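Local coordinates for titin (Homo sapiens, PDB 2A38), which is the giant muscle protein titin, whose N-terminal pair of immunoglobulin domains, Z1Z2, probably tethers the molecule at the sarcomeric Z-disc, at residues V37-D42 against V54-S59. Numbering follows the deposited sequence.
Sequences VSWFRD and VQISFS
Phe58 sends its ring out with CG anti to the backbone N (chi1 -179°), and Val37, with chi1 168°, sets CG2 anti to its carbonyl carbon and beside the backbone N, which carries this methyl over the centre of the ring. This is a CH-pi contact: Val37 CG2 stands 3.8 Å from the centroid of the Phe58 ring, 11° off the normal, and the two side chains cross at about a right angle. A branched valine suits the spot because one methyl can cap the ring while the residue also reaches Ile29 and Leu80. The Phe58 side chain touches Val34 and Ala63 as well. An alanine in place of Phe58 would probably leave Val37 CG2 without its aromatic cover and open a gap beside Val34 and Ala63. One step along, Ile56 offers its beta-branch methyl CG2 to the pyrrole part of Trp39. Ile56 CG2 lies 3.7 Å from Trp39 CD1, approaching the ring obliquely as the side chains slide past each other in opposite directions. The strands belong to different sheets of the immunoglobulin I-set sandwich: 36-41 edges one sheet and 55-59 edges the other, so the contact bridges the two layers along one side of the domain. Trp39 occupies the place of the strand C tryptophan that lies in the core of immunoglobulin domains, and its large ring also packs on Phe25, Leu65 and Leu80. Its one polar atom is provided for: a water molecule lies in the plane of the indole at its edge and accepts from Trp39 NE1 at 2.8 Å. The same water donates to Ser57 O at 2.7 Å, linking the indole to the backbone of the other sheet. The CB of Ser57 points away from strand 36-41, a small polar residue suiting an exposed place between Ile56 and Phe58, whose CB atoms point toward it.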
# COMPACT_ATOMS: atom_id res chain seq x y z
N VAL A 37 -25.26 -5.85 19.52
CA VAL A 37 -24.35 -4.84 18.99
C VAL A 37 -24.36 -4.75 17.46
O VAL A 37 -24.47 -5.74 16.76
CB VAL A 37 -22.92 -5.11 19.50
CG1 VAL A 37 -21.93 -4.28 18.74
CG2 VAL A 37 -22.85 -4.78 20.98
N SER A 38 -24.21 -3.53 16.96
CA SER A 38 -24.22 -3.29 15.53
C SER A 38 -23.35 -2.09 15.17
O SER A 38 -23.37 -1.08 15.86
CB SER A 38 -25.67 -3.06 15.10
OG SER A 38 -25.73 -2.45 13.83
N TRP A 39 -22.58 -2.21 14.09
CA TRP A 39 -21.71 -1.12 13.64
C TRP A 39 -22.32 -0.36 12.47
O TRP A 39 -23.09 -0.92 11.71
CB TRP A 39 -20.35 -1.67 13.23
CG TRP A 39 -19.54 -2.26 14.35
CD1 TRP A 39 -19.63 -3.52 14.87
CD2 TRP A 39 -18.50 -1.60 15.08
NE1 TRP A 39 -18.71 -3.69 15.88
CE2 TRP A 39 -18.00 -2.53 16.03
CE3 TRP A 39 -17.94 -0.31 15.03
CZ2 TRP A 39 -16.97 -2.21 16.92
CZ3 TRP A 39 -16.92 0.00 15.92
CH2 TRP A 39 -16.44 -0.94 16.84
N PHE A 40 -21.97 0.91 12.33
CA PHE A 40 -22.49 1.73 11.22
C PHE A 40 -21.43 2.66 10.69
O PHE A 40 -20.45 2.97 11.38
CB PHE A 40 -23.67 2.60 11.66
CG PHE A 40 -24.87 1.84 12.13
CD1 PHE A 40 -24.83 1.13 13.32
CD2 PHE A 40 -26.04 1.85 11.39
CE1 PHE A 40 -25.95 0.43 13.77
CE2 PHE A 40 -27.17 1.16 11.82
CZ PHE A 40 -27.12 0.44 13.02
N ARG A 41 -21.62 3.12 9.46
CA ARG A 41 -20.70 4.08 8.88
C ARG A 41 -21.51 5.11 8.13
O ARG A 41 -22.15 4.79 7.13
CB ARG A 41 -19.72 3.43 7.92
CG ARG A 41 -18.78 4.47 7.39
CD ARG A 41 -17.81 3.94 6.39
NE ARG A 41 -17.13 5.06 5.75
CZ ARG A 41 -16.17 4.93 4.84
NH1 ARG A 41 -15.77 3.72 4.47
NH2 ARG A 41 -15.62 6.01 4.31
N ASP A 42 -21.49 6.34 8.62
CA ASP A 42 -22.23 7.43 8.02
C ASP A 42 -23.72 7.09 7.93
O ASP A 42 -24.37 7.31 6.91
CB ASP A 42 -21.67 7.73 6.63
CG ASP A 42 -20.18 8.04 6.65
OD1 ASP A 42 -19.77 8.99 7.36
OD2 ASP A 42 -19.41 7.32 5.97
N VAL A 54 -13.57 -6.65 6.30
CA VAL A 54 -13.84 -6.15 7.64
C VAL A 54 -14.11 -7.29 8.61
O VAL A 54 -14.96 -8.15 8.37
CB VAL A 54 -15.06 -5.18 7.65
CG1 VAL A 54 -16.37 -5.96 7.52
CG2 VAL A 54 -15.04 -4.37 8.92
N GLN A 55 -13.39 -7.29 9.72
CA GLN A 55 -13.54 -8.32 10.74
C GLN A 55 -14.28 -7.72 11.92
O GLN A 55 -13.78 -6.81 12.58
CB GLN A 55 -12.17 -8.82 11.18
CG GLN A 55 -11.20 -9.07 10.03
CD GLN A 55 -9.87 -9.64 10.50
OE1 GLN A 55 -9.23 -9.10 11.40
NE2 GLN A 55 -9.45 -10.74 9.88
N ILE A 56 -15.48 -8.22 12.20
CA ILE A 56 -16.27 -7.73 13.31
C ILE A 56 -16.44 -8.81 14.36
O ILE A 56 -16.73 -9.96 14.04
CB ILE A 56 -17.66 -7.26 12.83
CG1 ILE A 56 -17.50 -6.05 11.91
CG2 ILE A 56 -18.53 -6.94 14.03
CD1 ILE A 56 -18.77 -5.62 11.23
N SER A 57 -16.25 -8.44 15.62
CA SER A 57 -16.40 -9.39 16.71
C SER A 57 -16.95 -8.73 17.97
O SER A 57 -16.81 -7.53 18.16
CB SER A 57 -15.04 -10.04 17.03
OG SER A 57 -14.13 -9.09 17.54
N PHE A 58 -17.62 -9.54 18.81
CA PHE A 58 -18.18 -9.07 20.07
C PHE A 58 -18.12 -10.20 21.08
O PHE A 58 -18.96 -11.09 21.07
CB PHE A 58 -19.63 -8.61 19.92
CG PHE A 58 -20.23 -8.09 21.20
CD1 PHE A 58 -19.52 -7.18 22.00
CD2 PHE A 58 -21.49 -8.49 21.62
CE1 PHE A 58 -20.06 -6.69 23.19
CE2 PHE A 58 -22.05 -8.01 22.81
CZ PHE A 58 -21.33 -7.10 23.60
N SER A 59 -17.11 -10.17 21.94
CA SER A 59 -16.90 -11.20 22.94
C SER A 59 -16.43 -10.62 24.26
O SER A 59 -15.69 -9.64 24.28
CB SER A 59 -15.87 -12.21 22.43
OG SER A 59 -15.48 -13.11 23.45
O HOH W 1 -18.87 -5.99 17.46